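Local atomic coordinates of histidine kinase (PDB entry 3LI9), a protein that is a putative membrane sensor histidine kinase, probably autophosphorylating a histidine from ATP, of which this chain is the extracellular PDC-fold sensor domain. Residues A[211-215]-A[216-220]; A[157-161]-A[162-166]; A[59-62]-A[63-67]. All blocks are in the same frame, centred on the assembly; numbering follows the deposited sequence.

Nothing nests or crosses here: the three contacts are local and follow one another along the chain. Contact 3 comes first, within helix 55-67, which packs on the long N-terminal helix 13-48 and on strands 74-79 and 105-108. Contact 2 comes next and closes the tight hairpin between strands 148-159 and 162-172, in the same antiparallel sheet. Contact 1 comes last, in the loop that leads from strand 190-194 of the second sheet into helix 221-231. Contacts 2 and 3 are neighbours, with nearest atoms about 8 Å apart. Contact 1 lies on the opposite side of the chain's centre, about 38 Å from each of them between centres.

Contact 1 of 3, residues A[211-215]-A[216-220]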
ATOM      1  N   GLY A 211       1.798  -0.894 -11.896  1.00 16.84           N
ATOM      2  CA  GLY A 211       0.729   0.042 -11.595  1.00 18.70           C
ATOM      3  C   GLY A 211      -0.268   0.281 -12.685  1.00 21.20           C
ATOM      4  O   GLY A 211      -1.133   1.154 -12.527  1.00 23.02           O
ATOM      5  N   GLU A 212      -0.188  -0.506 -13.775  1.00 21.37           N
ATOM      6  CA  GLU A 212      -0.966  -0.245 -14.992  1.00 22.74           C
ATOM      7  C   GLU A 212      -1.805  -1.424 -15.409  1.00 24.39           C
ATOM      8  O   GLU A 212      -2.984  -1.252 -15.724  1.00 27.46           O
ATOM      9  CB  GLU A 212      -0.092   0.265 -16.146  1.00 24.11           C
ATOM     10  CG  GLU A 212       0.603   1.625 -15.870  1.00 28.41           C
ATOM     11  CD  GLU A 212      -0.419   2.789 -15.667  1.00 35.31           C
ATOM     12  OE1 GLU A 212      -1.611   2.610 -15.959  1.00 37.56           O
ATOM     13  OE2 GLU A 212      -0.034   3.883 -15.178  1.00 38.81           O
ATOM     14  N   LYS A 213      -1.264  -2.616 -15.347  1.00 21.32           N
ATOM     15  CA  LYS A 213      -1.992  -3.766 -15.831  1.00 21.46           C
ATOM     16  C   LYS A 213      -2.340  -4.639 -14.630  1.00 20.27           C
ATOM     17  O   LYS A 213      -1.592  -4.643 -13.661  1.00 18.93           O
ATOM     18  CB  LYS A 213      -1.089  -4.574 -16.747  1.00 22.12           C
ATOM     19  CG  LYS A 213      -1.828  -5.839 -17.318  1.00 23.88           C
ATOM     20  CD  LYS A 213      -1.077  -6.400 -18.538  1.00 30.67           C
ATOM     21  CE  LYS A 213      -0.783  -5.316 -19.602  1.00 32.39           C
ATOM     22  NZ  LYS A 213      -1.919  -5.204 -20.562  1.00 37.06           N
ATOM     23  N   SER A 214      -3.448  -5.363 -14.689  1.00 20.90           N
ATOM     24  CA  SER A 214      -3.794  -6.335 -13.687  1.00 20.27           C
ATOM     25  C   SER A 214      -3.843  -7.760 -14.259  1.00 20.16           C
ATOM     26  O   SER A 214      -4.022  -7.962 -15.477  1.00 20.75           O
ATOM     27  CB  SER A 214      -5.225  -6.017 -13.186  1.00 21.39           C
ATOM     28  OG  SER A 214      -5.633  -7.057 -12.314  1.00 30.10           O
ATOM     29  N   LEU A 215      -3.611  -8.746 -13.405  1.00 20.90           N
ATOM     30  CA  LEU A 215      -3.809 -10.140 -13.784  1.00 22.25           C
ATOM     31  C   LEU A 215      -5.171 -10.316 -14.401  1.00 23.55           C
ATOM     32  O   LEU A 215      -5.329 -11.138 -15.318  1.00 25.12           O
ATOM     33  CB  LEU A 215      -3.698 -11.073 -12.564  1.00 21.03           C
ATOM     34  CG  LEU A 215      -2.281 -11.159 -12.026  1.00 21.10           C
ATOM     35  CD1 LEU A 215      -2.242 -12.018 -10.737  1.00 19.82           C
ATOM     36  CD2 LEU A 215      -1.351 -11.739 -13.004  1.00 23.75           C
ATOM     37  N   SER A 216      -6.167  -9.591 -13.915  1.00 24.92           N
ATOM     38  CA  SER A 216      -7.507  -9.864 -14.440  1.00 27.66           C
ATOM     39  C   SER A 216      -7.620  -9.421 -15.912  1.00 29.10           C
ATOM     40  O   SER A 216      -8.609  -9.730 -16.555  1.00 31.19           O
ATOM     41  CB  SER A 216      -8.614  -9.228 -13.553  1.00 25.19           C
ATOM     42  OG  SER A 216      -8.484  -7.841 -13.556  1.00 27.06           O
ATOM     43  N   ASP A 217      -6.609  -8.714 -16.440  1.00 29.28           N
ATOM     44  CA  ASP A 217      -6.582  -8.260 -17.843  1.00 30.99           C
ATOM     45  C   ASP A 217      -6.081  -9.304 -18.851  1.00 29.29           C
ATOM     46  O   ASP A 217      -6.052  -9.043 -20.067  1.00 31.37           O
ATOM     47  CB  ASP A 217      -5.653  -7.035 -18.000  1.00 31.46           C
ATOM     48  CG  ASP A 217      -6.193  -5.785 -17.317  1.00 35.87           C
ATOM     49  OD1 ASP A 217      -7.428  -5.590 -17.388  1.00 39.00           O
ATOM     50  OD2 ASP A 217      -5.371  -4.983 -16.747  1.00 34.18           O
ATOM     51  N   PHE A 218      -5.603 -10.439 -18.378  1.00 25.32           N
ATOM     52  CA  PHE A 218      -5.044 -11.445 -19.268  1.00 24.84           C
ATOM     53  C   PHE A 218      -6.157 -12.321 -19.805  1.00 25.91           C
ATOM     54  O   PHE A 218      -7.063 -12.714 -19.067  1.00 26.46           O
ATOM     55  CB  PHE A 218      -4.029 -12.316 -18.546  1.00 20.89           C
ATOM     56  CG  PHE A 218      -2.675 -11.608 -18.312  1.00 21.51           C
ATOM     57  CD1 PHE A 218      -1.537 -12.008 -18.944  1.00 22.05           C
ATOM     58  CD2 PHE A 218      -2.610 -10.564 -17.407  1.00 22.91           C
ATOM     59  CE1 PHE A 218      -0.298 -11.330 -18.719  1.00 23.33           C
ATOM     60  CE2 PHE A 218      -1.419  -9.890 -17.176  1.00 18.58           C
ATOM     61  CZ  PHE A 218      -0.286 -10.263 -17.826  1.00 21.25           C
ATOM     62  N   ASP A 219      -6.113 -12.602 -21.101  1.00 26.64           N
ATOM     63  CA  ASP A 219      -7.148 -13.462 -21.694  1.00 29.32           C
ATOM     64  C   ASP A 219      -6.752 -14.880 -21.531  1.00 28.59           C
ATOM     65  O   ASP A 219      -6.530 -15.559 -22.518  1.00 29.41           O
ATOM     66  CB  ASP A 219      -7.227 -13.230 -23.206  1.00 30.08           C
ATOM     67  CG  ASP A 219      -7.617 -11.850 -23.540  1.00 36.34           C
ATOM     68  OD1 ASP A 219      -8.583 -11.338 -22.919  1.00 44.36           O
ATOM     69  OD2 ASP A 219      -6.947 -11.278 -24.422  1.00 45.58           O
ATOM     70  N   VAL A 220      -6.664 -15.346 -20.286  1.00 25.19           N
ATOM     71  CA  VAL A 220      -6.203 -16.698 -19.967  1.00 24.78           C
ATOM     72  C   VAL A 220      -6.988 -17.104 -18.726  1.00 25.36           C
ATOM     73  O   VAL A 220      -6.912 -16.439 -17.685  1.00 23.40           O
ATOM     74  CB  VAL A 220      -4.681 -16.767 -19.637  1.00 23.82           C
ATOM     75  CG1 VAL A 220      -4.211 -18.205 -19.290  1.00 25.58           C
ATOM     76  CG2 VAL A 220      -3.865 -16.182 -20.816  1.00 25.11           C
TER
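The Phe218 ring takes Ser214 O at its edge, in the ring plane, with Phe218 CD2 3.5 Å from that oxygen. Leu215 O also lies near the ring plane at the edge. Lys213 approaches obliquely, its CD 3.8 Å from Phe218 CE2, and the two side chains cross at about a right angle. Outside the segments, Trp209 meets the Phe218 ring edge-to-face. The other flat group is the Asp217 carboxylate. Ser214 N gives its hydrogen to Asp217 OD2 at 2.8 Å, nearly straight at 173° but from above the carboxylate plane. In return Asp217 N bonds to Ser214 O at 2.9 Å. This pair of bonds holds the 3-10 turn, which the chain makes shortly before Val220, the N-cap residue of helix 221-231. Ser214 OG is gripped three ways. It accepts from Ser216 N at 3.0 Å and from Ser216 OG at 3.2 Å, and it bonds to Thr197 O, earlier in the same loop. With OG turned opposite the backbone N (chi1 173°), Ser214 can meet the amide of Ser216. Phe218 N closes the turn on Leu215 O at 3.2 Å. Lys213 NZ and Asp217 OD2 are 5.1 Å apart, so they make no direct salt bridge.

Contact 2 of 3, residues A[157-161]-A[162-166]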
ATOM      1  N   ILE A 157      -9.043   8.299  13.565  1.00 14.64           N
ATOM      2  CA  ILE A 157      -8.806   8.971  14.875  1.00 13.59           C
ATOM      3  C   ILE A 157     -10.184   9.090  15.500  1.00 15.17           C
ATOM      4  O   ILE A 157     -11.075   9.743  14.917  1.00 15.10           O
ATOM      5  CB  ILE A 157      -8.308  10.356  14.680  1.00 13.69           C
ATOM      6  CG1 ILE A 157      -6.902  10.291  13.965  1.00 13.42           C
ATOM      7  CG2 ILE A 157      -8.152  11.046  16.020  1.00 13.94           C
ATOM      8  CD1 ILE A 157      -6.352  11.794  13.557  1.00 13.78           C
ATOM      9  N   PHE A 158     -10.378   8.406  16.610  1.00 14.26           N
ATOM     10  CA  PHE A 158     -11.734   8.431  17.282  1.00 16.65           C
ATOM     11  C   PHE A 158     -11.576   9.196  18.549  1.00 18.37           C
ATOM     12  O   PHE A 158     -10.741   8.814  19.422  1.00 19.18           O
ATOM     13  CB  PHE A 158     -12.212   7.019  17.586  1.00 16.54           C
ATOM     14  CG  PHE A 158     -12.682   6.295  16.404  1.00 18.99           C
ATOM     15  CD1 PHE A 158     -13.985   6.538  15.941  1.00 20.93           C
ATOM     16  CD2 PHE A 158     -11.911   5.322  15.774  1.00 22.77           C
ATOM     17  CE1 PHE A 158     -14.522   5.832  14.790  1.00 26.01           C
ATOM     18  CE2 PHE A 158     -12.456   4.608  14.633  1.00 20.42           C
ATOM     19  CZ  PHE A 158     -13.736   4.935  14.132  1.00 23.55           C
ATOM     20  N   LYS A 159     -12.360  10.264  18.694  1.00 17.41           N
ATOM     21  CA  LYS A 159     -12.340  11.142  19.896  1.00 19.04           C
ATOM     22  C   LYS A 159     -13.785  11.179  20.408  1.00 21.00           C
ATOM     23  O   LYS A 159     -14.723  11.370  19.604  1.00 19.79           O
ATOM     24  CB  LYS A 159     -11.925  12.568  19.503  1.00 21.86           C
ATOM     25  CG  LYS A 159     -10.475  12.675  19.111  1.00 21.90           C
ATOM     26  CD  LYS A 159     -10.152  14.035  18.424  1.00 27.66           C
ATOM     27  CE  LYS A 159      -9.959  15.079  19.440  1.00 26.57           C
ATOM     28  NZ  LYS A 159      -9.388  16.308  18.788  1.00 31.42           N
ATOM     29  N   ASN A 160     -13.962  10.967  21.700  1.00 22.00           N
ATOM     30  CA  ASN A 160     -15.288  10.927  22.325  1.00 22.37           C
ATOM     31  C   ASN A 160     -16.090   9.817  21.671  1.00 22.21           C
ATOM     32  O   ASN A 160     -17.296   9.910  21.580  1.00 20.98           O
ATOM     33  CB  ASN A 160     -15.966  12.317  22.237  1.00 23.33           C
ATOM     34  CG  ASN A 160     -14.945  13.494  22.408  1.00 26.43           C
ATOM     35  OD1 ASN A 160     -14.240  13.643  23.454  1.00 29.63           O
ATOM     36  ND2 ASN A 160     -14.844  14.289  21.372  1.00 25.72           N
ATOM     37  N   GLY A 161     -15.399   8.750  21.200  1.00 20.32           N
ATOM     38  CA  GLY A 161     -16.093   7.639  20.541  1.00 18.94           C
ATOM     39  C   GLY A 161     -16.503   7.903  19.079  1.00 20.17           C
ATOM     40  O   GLY A 161     -17.051   7.032  18.437  1.00 22.28           O
ATOM     41  N   GLU A 162     -16.206   9.087  18.575  1.00 18.18           N
ATOM     42  CA  GLU A 162     -16.640   9.501  17.244  1.00 21.17           C
ATOM     43  C   GLU A 162     -15.498   9.714  16.305  1.00 20.05           C
ATOM     44  O   GLU A 162     -14.411  10.178  16.713  1.00 19.20           O
ATOM     45  CB  GLU A 162     -17.339  10.830  17.358  1.00 19.37           C
ATOM     46  CG  GLU A 162     -18.660  10.657  18.115  1.00 26.36           C
ATOM     47  CD  GLU A 162     -19.432  11.986  18.201  1.00 31.08           C
ATOM     48  OE1 GLU A 162     -18.932  12.999  17.676  1.00 33.60           O
ATOM     49  OE2 GLU A 162     -20.527  12.017  18.790  1.00 32.25           O
ATOM     50  N   PHE A 163     -15.761   9.419  15.049  1.00 19.47           N
ATOM     51  CA  PHE A 163     -14.751   9.716  14.023  1.00 18.81           C
ATOM     52  C   PHE A 163     -14.362  11.181  13.953  1.00 18.15           C
ATOM     53  O   PHE A 163     -15.205  12.064  13.746  1.00 17.64           O
ATOM     54  CB  PHE A 163     -15.229   9.222  12.676  1.00 19.03           C
ATOM     55  CG  PHE A 163     -14.269   9.488  11.569  1.00 18.02           C
ATOM     56  CD1 PHE A 163     -13.257   8.580  11.309  1.00 18.39           C
ATOM     57  CD2 PHE A 163     -14.406  10.618  10.747  1.00 18.25           C
ATOM     58  CE1 PHE A 163     -12.375   8.802  10.220  1.00 16.94           C
ATOM     59  CE2 PHE A 163     -13.521  10.861   9.673  1.00 16.75           C
ATOM     60  CZ  PHE A 163     -12.518   9.937   9.425  1.00 18.38           C
ATOM     61  N   ALA A 164     -13.046  11.498  14.142  1.00 16.58           N
ATOM     62  CA  ALA A 164     -12.583  12.889  14.095  1.00 15.52           C
ATOM     63  C   ALA A 164     -11.709  13.178  12.852  1.00 14.04           C
ATOM     64  O   ALA A 164     -11.490  14.359  12.513  1.00 16.32           O
ATOM     65  CB  ALA A 164     -11.795  13.275  15.327  1.00 15.15           C
ATOM     66  N   GLY A 165     -11.184  12.126  12.230  1.00 14.31           N
ATOM     67  CA  GLY A 165     -10.185  12.351  11.152  1.00 14.23           C
ATOM     68  C   GLY A 165      -9.375  11.087  11.000  1.00 14.59           C
ATOM     69  O   GLY A 165      -9.758   9.993  11.427  1.00 13.36           O
ATOM     70  N   ILE A 166      -8.274  11.222  10.278  1.00 12.43           N
ATOM     71  CA  ILE A 166      -7.421  10.089   9.940  1.00 12.38           C
ATOM     72  C   ILE A 166      -5.942  10.502  10.210  1.00 13.15           C
ATOM     73  O   ILE A 166      -5.545  11.716  10.195  1.00 12.94           O
ATOM     74  CB  ILE A 166      -7.486   9.626   8.460  1.00 12.72           C
ATOM     75  CG1 ILE A 166      -7.028  10.786   7.557  1.00 15.69           C
ATOM     76  CG2 ILE A 166      -8.938   9.089   8.072  1.00 13.44           C
ATOM     77  CD1 ILE A 166      -6.851  10.421   6.117  1.00 21.75           C
TER
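The Ile157 side chain runs along Gly165 and Ile166 of the partner strand. Its CB sits 3.6 Å from Gly165 O. CG1 moves on past that oxygen toward the Ile166 carbonyl carbon, and CD1 ends 3.5 Å from Ile166 O. The other branch, CG2, lies opposite the backbone N (chi1 of the CG1 branch -64°) and faces Ala164 CB at 4.3 Å. Ile157 also packs on Ala44, Met47 and Ala48 of helix 13-48. Cutting this side chain back to an alanine is likely to leave a gap between the hairpin and that helix, with Ala164 CB losing its CG2 neighbour. The backbone of Ile157 bonds twice: its N to Gly165 O, and its O to Ala164 N at 2.8 Å. Ala164 and Gly165 both face it, which makes a classic beta bulge. Lys159 lays CD on Ala164 CB at 3.6 Å, and its NZ bonds to Ala83 O. Lys159 and Glu162 exchange two backbone bonds and close a type I' turn through Asn160 and Gly161. On the other face of the hairpin, Phe158 CE1 touches Phe163 CB at 4.1 Å. The Phe163 ring has Gly165 N over its centre, 3.6 Å above the plane. Backbone polar bonds thus fix the hairpin, while the apolar Ile157 side chain joins it to helix 13-48.

Contact 3 of 3, residues A[59-62]-A[63-67]; sequences MSII and KRILN
Ser60 O accepts the amide of Arg64, N to O 2.9 Å, the shortest of the four backbone bonds that join residues 59-62 to 63-67. Lys63 N to Met59 O, Ile65 N to Ile61 O and Leu66 N to Ile62 O are each 3.0 Å long. All four link residues four apart, the regular pattern of an alpha helix. Met59 is a selenomethionine here. One pair of side chains meets along this turn. Ile61 and Ile65 lie side by side and point the same way, with Ile61 CG2 4.0 Å from Ile65 CD1. Ile65 sets CG1 opposite its carbonyl carbon (chi1 -72°), which brings that branch back along the helix, 3.4 Å from Ile61 O, and so carries CD1 to Ile61 CG2. Arg64 CB passes 3.5 Å from Ser60 O. The rest of the arginine chain leads away from residues 59-62, and its NE makes a salt bridge with Glu68, just past the end of the segment. Ile61 and Ile65 rest on Leu43 of helix 13-48, and Ile65 also on Ile39. Ile62 and Leu66 lean on Val75 of strand 74-79, while Met59 and Ile62 reach Pro105 of strand 105-108. Helix 55-67 is thus packed against both the long helix and the sheet.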
HETATM    1  N   MSE A  59       2.237  19.400  13.574  1.00 12.80           N
HETATM    2  CA  MSE A  59       2.978  19.439  12.299  1.00 11.59           C
HETATM    3  C   MSE A  59       4.437  18.965  12.594  1.00 13.55           C
HETATM    4  O   MSE A  59       5.018  18.252  11.763  1.00 13.40           O
HETATM    5  CB  MSE A  59       2.817  20.849  11.658  1.00 13.19           C
HETATM    6  CG  MSE A  59       1.415  20.916  11.117  1.00 14.20           C
HETATM    7 SE   MSE A  59       1.235  22.701  10.204  1.00 29.90          SE
HETATM    8  CE  MSE A  59       0.945  23.601  11.563  1.00 23.02           C
ATOM      9  N   SER A  60       5.000  19.390  13.742  1.00 11.94           N
ATOM     10  CA  SER A  60       6.358  18.973  14.071  1.00 13.09           C
ATOM     11  C   SER A  60       6.426  17.448  14.271  1.00 13.41           C
ATOM     12  O   SER A  60       7.465  16.793  13.940  1.00 12.84           O
ATOM     13  CB  SER A  60       6.800  19.632  15.351  1.00 15.16           C
ATOM     14  OG  SER A  60       7.097  20.974  14.991  1.00 21.81           O
ATOM     15  N   ILE A  61       5.396  16.898  14.894  1.00 11.53           N
ATOM     16  CA  ILE A  61       5.336  15.444  15.171  1.00 11.83           C
ATOM     17  C   ILE A  61       5.324  14.667  13.836  1.00 12.28           C
ATOM     18  O   ILE A  61       6.125  13.707  13.639  1.00 10.98           O
ATOM     19  CB  ILE A  61       4.102  15.099  16.026  1.00 11.68           C
ATOM     20  CG1 ILE A  61       4.356  15.577  17.504  1.00 12.58           C
ATOM     21  CG2 ILE A  61       3.788  13.541  15.928  1.00 10.66           C
ATOM     22  CD1 ILE A  61       3.049  15.672  18.391  1.00 14.41           C
ATOM     23  N   ILE A  62       4.463  15.057  12.889  1.00 10.71           N
ATOM     24  CA  ILE A  62       4.398  14.240  11.648  1.00 10.95           C
ATOM     25  C   ILE A  62       5.669  14.450  10.839  1.00 11.74           C
ATOM     26  O   ILE A  62       6.086  13.513  10.137  1.00 12.27           O
ATOM     27  CB  ILE A  62       3.168  14.517  10.766  1.00 12.16           C
ATOM     28  CG1 ILE A  62       3.050  16.003  10.368  1.00 12.81           C
ATOM     29  CG2 ILE A  62       1.926  14.130  11.580  1.00 11.45           C
ATOM     30  CD1 ILE A  62       1.804  16.331   9.353  1.00 15.30           C
ATOM     31  N   LYS A  63       6.297  15.627  10.937  1.00 11.15           N
ATOM     32  CA  LYS A  63       7.584  15.860  10.239  1.00 11.78           C
ATOM     33  C   LYS A  63       8.683  14.993  10.808  1.00 11.47           C
ATOM     34  O   LYS A  63       9.489  14.420  10.036  1.00 11.35           O
ATOM     35  CB  LYS A  63       7.986  17.329  10.348  1.00 12.07           C
ATOM     36  CG  LYS A  63       9.236  17.671   9.516  1.00 15.03           C
ATOM     37  CD  LYS A  63       9.558  19.177   9.476  1.00 21.96           C
ATOM     38  CE  LYS A  63       8.420  19.936   8.856  1.00 27.99           C
ATOM     39  NZ  LYS A  63       8.628  21.403   9.086  1.00 31.83           N
ATOM     40  N   ARG A  64       8.679  14.845  12.137  1.00 10.43           N
ATOM     41  CA  ARG A  64       9.685  13.967  12.787  1.00 12.78           C
ATOM     42  C   ARG A  64       9.475  12.509  12.348  1.00 12.27           C
ATOM     43  O   ARG A  64      10.433  11.786  12.051  1.00 12.22           O
ATOM     44  CB  ARG A  64       9.669  14.156  14.317  1.00 11.77           C
ATOM     45  CG  ARG A  64      10.686  13.282  15.046  1.00 12.24           C
ATOM     46  CD  ARG A  64      12.098  13.789  14.623  1.00 13.25           C
ATOM     47  NE  ARG A  64      13.168  13.153  15.481  1.00 12.72           N
ATOM     48  CZ  ARG A  64      13.528  13.666  16.675  1.00 14.73           C
ATOM     49  NH1 ARG A  64      12.968  14.736  17.137  1.00 17.46           N
ATOM     50  NH2 ARG A  64      14.531  13.102  17.352  1.00 17.56           N
ATOM     51  N   ILE A  65       8.207  12.057  12.333  1.00 11.42           N
ATOM     52  CA  ILE A  65       7.958  10.660  11.970  1.00  9.94           C
ATOM     53  C   ILE A  65       8.412  10.467  10.504  1.00 10.90           C
ATOM     54  O   ILE A  65       8.967   9.432  10.150  1.00 11.52           O
ATOM     55  CB  ILE A  65       6.438  10.378  12.124  1.00 10.82           C
ATOM     56  CG1 ILE A  65       6.079  10.344  13.616  1.00 10.62           C
ATOM     57  CG2 ILE A  65       6.067   8.986  11.453  1.00 10.63           C
ATOM     58  CD1 ILE A  65       4.577  10.217  13.870  1.00 12.81           C
ATOM     59  N   LEU A  66       8.176  11.422   9.604  1.00 11.61           N
ATOM     60  CA  LEU A  66       8.638  11.270   8.219  1.00 10.20           C
ATOM     61  C   LEU A  66      10.172  11.169   8.160  1.00 11.46           C
ATOM     62  O   LEU A  66      10.707  10.267   7.544  1.00 12.12           O
ATOM     63  CB  LEU A  66       8.132  12.464   7.382  1.00 11.74           C
ATOM     64  CG  LEU A  66       8.708  12.476   5.959  1.00 11.28           C
ATOM     65  CD1 LEU A  66       8.069  11.258   5.227  1.00 14.40           C
ATOM     66  CD2 LEU A  66       8.249  13.763   5.299  1.00 13.26           C
ATOM     67  N   ASN A  67      10.818  12.063   8.876  1.00 11.02           N
ATOM     68  CA  ASN A  67      12.313  12.136   8.863  1.00 12.50           C
ATOM     69  C   ASN A  67      12.948  10.907   9.454  1.00 14.73           C
ATOM     70  O   ASN A  67      14.091  10.544   8.992  1.00 14.25           O
ATOM     71  CB  ASN A  67      12.807  13.439   9.503  1.00 13.85           C
ATOM     72  CG  ASN A  67      12.633  14.626   8.517  1.00 17.37           C
ATOM     73  OD1 ASN A  67      12.739  14.453   7.250  1.00 24.06           O
ATOM     74  ND2 ASN A  67      12.419  15.806   9.058  1.00 20.09           N
TER